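Local coordinates for segregation and condensation protein B (Chlorobium tepidum TLS, PDB 1T6S), which probably takes part in chromosome partitioning during cell division, as the winged-helix ScpB subunit of the segregation and condensation complex, at residues E3-L8 with Q42-E47; S11-I16 with Y68-E73. All coordinates share one frame; numbering follows the deposited sequence.

Contact 1. Residues E3-L8 with Q42-E47; sequences EQRQQL and QEAVDE. With NO3 (nitrate ion), chain H.
Both R5 and E47 carry CG on the far side from the backbone N (chi1 -163° and 177°), and this brings their long side chains together. Beyond CG the two chains differ. R5 bends at chi2, which swings its guanidinium across to helix 38-55, whereas E47 stays extended and carries its carboxylate straight out to meet it. The result is a salt bridge of 3.0 Å between R5 NH2 and E47 OE1, with R5 NE at 3.1 Å from the same oxygen. OE1 lies over one face of the guanidinium, at 3.2 Å from R5 CZ, and the guanidinium and carboxylate planes stand 83° apart. The pair is therefore held by charge across the flat group and lacks the coplanar, two-pronged geometry of paired N-H bonds.

Helices 2-18 and 38-55 run nearly perpendicular here, their local axes 11.6 Å apart, so long side chains span the gap. A44 is the small residue facing helix 2-18: its CB comes to 4.1 Å from R5 NH1 and also packs on L9, one turn further along. Q6 adds a looser neighbour, its OE1 4.0 Å from E47 OE2, while its NE2 is bonded to the backbone O of Q2.

On another side of helix 38-55, Q42 NE2 donates to D46 OD1 and to O3 of a nitrate ion, probably from the crystallisation liquor; A63 N binds the same ion. Across the helix pair, the ionic contact joins two partly exposed side chains at the surface of the N-terminal winged-helix domain. Its attraction is probably moderated by solvent, and the approach over the guanidinium face implies an electrostatic tie with little directional hydrogen bonding.

Contact 2. Residues S11-I16 with Y68-E73; sequences SLEALI and YRFLTE
The backbone O of I16 is gripped by two donors: a water that gives it a hydrogen bond, with 2.9 Å between the water oxygen and I16 O, and the hydroxyl of S19. The same water accepts from F70 N, again at 2.9 Å between the water oxygen and that nitrogen, and so bridges the backbones of helix 11-16 and strand 68-72. This is the junction between the first helix and the wing of a winged helix-turn-helix domain, where strands 59-64 and 67-72 form the antiparallel hairpin. The local helix and strand axes are 9.0 Å apart and inclined at 74°.

I16 is the side chain that fills this junction. With CG2 anti to the backbone N and CG1 beside it (chi1 -60°), its two branches part: CG2 meets the F70 ring, 3.7 Å from F70 CD1, while CD1 packs against Y68, 4.1 Å from its CB. CG2 also rests on the strand backbone, 4.0 Å from R69 CA. The I16 and F70 side chains cross at about a right angle, and the ring of F70 goes on to meet F59 with the planes steeply inclined.

Y68 sends its ring away from helix 11-16 to pack on L41 of helix 38-55, and its hydroxyl is hydrogen-bonded to Q42. E13 likewise directs its carboxylate elsewhere, to the hydroxyl of Y52. Its nearest approach to the wing is through the backbone: E13 O lies near the plane of the F70 ring, at its edge, 4.0 Å from F70 CE1.

Overall arrangement
Both contacts use helix 2-18, contact 1 near its start and contact 2 further along, and their centres lie 13 Å apart. Contact 1 is a surface contact between two helices, made mainly by charged and polar side chains; contact 2 is partly buried, joins helix to strand, and rests on apolar packing with one bridging water. Helix 38-55 connects the two: A44 CB of contact 1 packs against L12 CD1 of contact 2, and V45 CG2 against Y68 CE2. The ionic pair thus flanks the outer end of an N-terminal domain whose interior is continuous with the packing at the wing.

Contact 1. Residues E3-L8 with Q42-E47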
loop_
_atom_site.group_PDB
_atom_site.type_symbol
_atom_site.label_atom_id
_atom_site.label_comp_id
_atom_site.label_asym_id
_atom_site.label_seq_id
_atom_site.Cartn_x
_atom_site.Cartn_y
_atom_site.Cartn_z
ATOM N N GLU A 3 32.192 23.410 -27.850
ATOM C CA GLU A 3 31.924 23.739 -26.448
ATOM C C GLU A 3 30.437 23.758 -26.131
ATOM O O GLU A 3 30.012 23.234 -25.098
ATOM C CB GLU A 3 32.516 25.108 -26.089
ATOM C CG GLU A 3 33.899 25.060 -25.467
ATOM C CD GLU A 3 34.982 24.730 -26.469
ATOM O OE1 GLU A 3 36.163 24.636 -26.059
ATOM O OE2 GLU A 3 34.654 24.569 -27.670
ATOM N N GLN A 4 29.660 24.383 -27.015
ATOM C CA GLN A 4 28.211 24.467 -26.850
ATOM C C GLN A 4 27.642 23.050 -26.860
ATOM O O GLN A 4 26.771 22.709 -26.057
ATOM C CB GLN A 4 27.588 25.307 -27.979
ATOM C CG GLN A 4 26.056 25.425 -27.916
ATOM C CD GLN A 4 25.478 26.460 -28.897
ATOM O OE1 GLN A 4 25.641 27.677 -28.714
ATOM N NE2 GLN A 4 24.797 25.976 -29.941
ATOM N N ARG A 5 28.151 22.218 -27.764
ATOM C CA ARG A 5 27.692 20.838 -27.843
ATOM C C ARG A 5 28.044 20.139 -26.519
ATOM O O ARG A 5 27.206 19.456 -25.928
ATOM C CB ARG A 5 28.349 20.133 -29.049
ATOM C CG ARG A 5 27.688 18.815 -29.513
ATOM C CD ARG A 5 28.382 17.581 -28.933
ATOM N NE ARG A 5 27.970 16.331 -29.593
ATOM C CZ ARG A 5 26.758 15.777 -29.501
ATOM N NH1 ARG A 5 25.813 16.357 -28.776
ATOM N NH2 ARG A 5 26.495 14.632 -30.125
ATOM N N GLN A 6 29.264 20.349 -26.029
ATOM C CA GLN A 6 29.688 19.706 -24.791
ATOM C C GLN A 6 28.889 20.185 -23.576
ATOM O O GLN A 6 28.584 19.403 -22.679
ATOM C CB GLN A 6 31.181 19.941 -24.549
ATOM C CG GLN A 6 32.040 19.747 -25.791
ATOM C CD GLN A 6 31.712 18.463 -26.547
ATOM O OE1 GLN A 6 31.799 17.354 -25.998
ATOM N NE2 GLN A 6 31.336 18.609 -27.824
ATOM N N GLN A 7 28.553 21.469 -23.558
ATOM C CA GLN A 7 27.792 22.025 -22.455
ATOM C C GLN A 7 26.358 21.481 -22.505
ATOM O O GLN A 7 25.768 21.165 -21.477
ATOM C CB GLN A 7 27.796 23.551 -22.531
ATOM C CG GLN A 7 27.001 24.241 -21.443
ATOM C CD GLN A 7 27.572 24.034 -20.043
ATOM O OE1 GLN A 7 26.951 24.426 -19.054
ATOM N NE2 GLN A 7 28.757 23.423 -19.952
ATOM N N LEU A 8 25.813 21.363 -23.710
ATOM C CA LEU A 8 24.474 20.834 -23.893
ATOM C C LEU A 8 24.464 19.373 -23.442
ATOM O O LEU A 8 23.490 18.887 -22.857
ATOM C CB LEU A 8 24.077 20.888 -25.366
ATOM C CG LEU A 8 22.719 21.457 -25.771
ATOM C CD1 LEU A 8 22.446 20.941 -27.170
ATOM C CD2 LEU A 8 21.586 21.043 -24.818
ATOM N N GLN A 42 18.844 10.978 -29.038
ATOM C CA GLN A 42 19.378 9.640 -28.826
ATOM C C GLN A 42 20.877 9.606 -29.098
ATOM O O GLN A 42 21.618 8.875 -28.437
ATOM C CB GLN A 42 18.663 8.637 -29.734
ATOM C CG GLN A 42 19.122 7.207 -29.522
ATOM C CD GLN A 42 18.941 6.759 -28.075
ATOM O OE1 GLN A 42 17.823 6.724 -27.552
ATOM N NE2 GLN A 42 20.049 6.421 -27.422
ATOM N N GLU A 43 21.307 10.401 -30.081
ATOM C CA GLU A 43 22.719 10.502 -30.475
ATOM C C GLU A 43 23.535 11.150 -29.358
ATOM O O GLU A 43 24.693 10.798 -29.142
ATOM C CB GLU A 43 22.828 11.337 -31.758
ATOM C CG GLU A 43 23.958 10.964 -32.695
ATOM C CD GLU A 43 23.748 11.503 -34.123
ATOM O OE1 GLU A 43 23.770 12.752 -34.315
ATOM O OE2 GLU A 43 23.553 10.671 -35.051
ATOM N N ALA A 44 22.935 12.105 -28.651
ATOM C CA ALA A 44 23.628 12.778 -27.553
ATOM C C ALA A 44 23.736 11.791 -26.399
ATOM O O ALA A 44 24.762 11.710 -25.728
ATOM C CB ALA A 44 22.852 14.022 -27.123
ATOM N N VAL A 45 22.667 11.035 -26.174
ATOM C CA VAL A 45 22.654 10.048 -25.113
ATOM C C VAL A 45 23.692 8.966 -25.406
ATOM O O VAL A 45 24.382 8.520 -24.496
ATOM C CB VAL A 45 21.252 9.425 -24.973
ATOM C CG1 VAL A 45 21.296 8.201 -24.075
ATOM C CG2 VAL A 45 20.298 10.462 -24.406
ATOM N N ASP A 46 23.803 8.550 -26.672
ATOM C CA ASP A 46 24.792 7.534 -27.058
ATOM C C ASP A 46 26.207 8.004 -26.725
ATOM O O ASP A 46 27.014 7.222 -26.222
ATOM C CB ASP A 46 24.726 7.215 -28.563
ATOM C CG ASP A 46 23.442 6.501 -28.968
ATOM O OD1 ASP A 46 22.785 5.873 -28.115
ATOM O OD2 ASP A 46 23.092 6.553 -30.167
ATOM N N GLU A 47 26.508 9.272 -27.008
ATOM C CA GLU A 47 27.836 9.816 -26.720
ATOM C C GLU A 47 28.151 9.742 -25.225
ATOM O O GLU A 47 29.248 9.332 -24.837
ATOM C CB GLU A 47 27.960 11.269 -27.214
ATOM C CG GLU A 47 29.311 11.913 -26.873
ATOM C CD GLU A 47 29.616 13.185 -27.671
ATOM O OE1 GLU A 47 28.813 13.552 -28.566
ATOM O OE2 GLU A 47 30.681 13.813 -27.402
HETATM N N NO3 H . 19.612 4.010 -24.926
HETATM O O1 NO3 H . 20.393 3.660 -25.824
HETATM O O2 NO3 H . 18.848 3.178 -24.519
HETATM O O3 NO3 H . 19.687 5.152 -24.543
#

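Contact 2. Residues S11-I16 with Y68-E73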
loop_
_atom_site.group_PDB
_atom_site.type_symbol
_atom_site.label_atom_id
_atom_site.label_comp_id
_atom_site.label_asym_id
_atom_site.label_seq_id
_atom_site.Cartn_x
_atom_site.Cartn_y
_atom_site.Cartn_z
ATOM N N SER A 11 24.447 19.305 -19.711
ATOM C CA SER A 11 23.118 19.650 -19.202
ATOM C C SER A 11 22.185 18.434 -19.272
ATOM O O SER A 11 21.407 18.185 -18.352
ATOM C CB SER A 11 22.526 20.797 -20.005
ATOM O OG SER A 11 23.403 21.909 -19.964
ATOM N N LEU A 12 22.244 17.688 -20.372
ATOM C CA LEU A 12 21.402 16.506 -20.490
ATOM C C LEU A 12 21.750 15.532 -19.377
ATOM O O LEU A 12 20.862 14.975 -18.721
ATOM C CB LEU A 12 21.601 15.820 -21.837
ATOM C CG LEU A 12 21.042 16.538 -23.073
ATOM C CD1 LEU A 12 21.500 15.793 -24.329
ATOM C CD2 LEU A 12 19.524 16.611 -23.023
ATOM N N GLU A 13 23.043 15.311 -19.168
ATOM C CA GLU A 13 23.474 14.399 -18.116
ATOM C C GLU A 13 22.918 14.801 -16.748
ATOM O O GLU A 13 22.346 13.970 -16.012
ATOM C CB GLU A 13 24.997 14.355 -18.032
ATOM C CG GLU A 13 25.482 13.558 -16.835
ATOM C CD GLU A 13 26.993 13.431 -16.813
ATOM O OE1 GLU A 13 27.523 12.472 -17.431
ATOM O OE2 GLU A 13 27.643 14.301 -16.192
ATOM N N ALA A 14 23.085 16.076 -16.414
ATOM C CA ALA A 14 22.612 16.600 -15.124
ATOM C C ALA A 14 21.100 16.442 -14.947
ATOM O O ALA A 14 20.635 16.108 -13.864
ATOM C CB ALA A 14 22.996 18.073 -14.996
ATOM N N LEU A 15 20.338 16.686 -16.011
ATOM C CA LEU A 15 18.882 16.559 -15.931
ATOM C C LEU A 15 18.464 15.090 -15.771
ATOM O O LEU A 15 17.701 14.744 -14.864
ATOM C CB LEU A 15 18.227 17.194 -17.173
ATOM C CG LEU A 15 18.295 18.738 -17.278
ATOM C CD1 LEU A 15 17.890 19.207 -18.667
ATOM C CD2 LEU A 15 17.356 19.379 -16.223
ATOM N N ILE A 16 18.982 14.223 -16.639
ATOM C CA ILE A 16 18.650 12.805 -16.565
ATOM C C ILE A 16 19.117 12.224 -15.230
ATOM O O ILE A 16 18.427 11.417 -14.604
ATOM C CB ILE A 16 19.291 12.022 -17.732
ATOM C CG1 ILE A 16 18.764 12.588 -19.062
ATOM C CG2 ILE A 16 18.953 10.520 -17.625
ATOM C CD1 ILE A 16 19.401 11.991 -20.299
ATOM N N TYR A 68 14.104 8.588 -20.580
ATOM C CA TYR A 68 15.486 8.196 -20.304
ATOM C C TYR A 68 15.779 8.195 -18.810
ATOM O O TYR A 68 15.319 9.072 -18.085
ATOM C CB TYR A 68 16.490 9.137 -20.987
ATOM C CG TYR A 68 16.500 9.090 -22.499
ATOM C CD1 TYR A 68 15.660 9.917 -23.254
ATOM C CD2 TYR A 68 17.353 8.216 -23.178
ATOM C CE1 TYR A 68 15.675 9.871 -24.660
ATOM C CE2 TYR A 68 17.372 8.160 -24.575
ATOM C CZ TYR A 68 16.535 8.985 -25.306
ATOM O OH TYR A 68 16.552 8.908 -26.685
ATOM N N ARG A 69 16.536 7.204 -18.349
ATOM C CA ARG A 69 16.930 7.148 -16.936
ATOM C C ARG A 69 18.221 6.354 -16.794
ATOM O O ARG A 69 18.548 5.528 -17.645
ATOM C CB ARG A 69 15.837 6.505 -16.064
ATOM C CG ARG A 69 15.787 4.968 -16.084
ATOM C CD ARG A 69 15.517 4.383 -17.469
ATOM N NE ARG A 69 14.230 4.752 -18.085
ATOM C CZ ARG A 69 13.019 4.444 -17.613
ATOM N NH1 ARG A 69 12.875 3.765 -16.484
ATOM N NH2 ARG A 69 11.935 4.756 -18.314
ATOM N N PHE A 70 18.955 6.623 -15.723
ATOM C CA PHE A 70 20.188 5.910 -15.429
ATOM C C PHE A 70 19.838 4.594 -14.769
ATOM O O PHE A 70 18.843 4.501 -14.047
ATOM C CB PHE A 70 21.051 6.704 -14.446
ATOM C CG PHE A 70 21.944 7.718 -15.097
ATOM C CD1 PHE A 70 21.498 9.015 -15.324
ATOM C CD2 PHE A 70 23.233 7.365 -15.507
ATOM C CE1 PHE A 70 22.320 9.956 -15.951
ATOM C CE2 PHE A 70 24.067 8.297 -16.136
ATOM C CZ PHE A 70 23.608 9.594 -16.358
ATOM N N LEU A 71 20.655 3.581 -15.021
ATOM C CA LEU A 71 20.492 2.258 -14.411
ATOM C C LEU A 71 21.907 1.726 -14.179
ATOM O O LEU A 71 22.801 1.997 -14.983
ATOM C CB LEU A 71 19.728 1.319 -15.352
ATOM C CG LEU A 71 18.374 0.760 -14.905
ATOM C CD1 LEU A 71 17.470 1.847 -14.357
ATOM C CD2 LEU A 71 17.720 0.078 -16.105
ATOM N N THR A 72 22.130 1.003 -13.084
ATOM C CA THR A 72 23.467 0.457 -12.838
ATOM C C THR A 72 23.646 -0.801 -13.692
ATOM O O THR A 72 22.671 -1.468 -14.038
ATOM C CB THR A 72 23.737 0.102 -11.332
ATOM O OG1 THR A 72 22.637 -0.633 -10.791
ATOM C CG2 THR A 72 23.952 1.384 -10.507
ATOM N N GLU A 73 24.894 -1.101 -14.029
ATOM C CA GLU A 73 25.243 -2.246 -14.858
ATOM C C GLU A 73 24.900 -3.592 -14.215
ATOM O O GLU A 73 25.042 -3.773 -13.006
ATOM C CB GLU A 73 26.737 -2.188 -15.197
ATOM C CG GLU A 73 27.089 -1.068 -16.151
ATOM C CD GLU A 73 26.686 -1.386 -17.583
ATOM O OE1 GLU A 73 27.492 -2.024 -18.300
ATOM O OE2 GLU A 73 25.556 -1.019 -17.991
HETATM O O HOH W 1 17.732 8.666 -14.121
#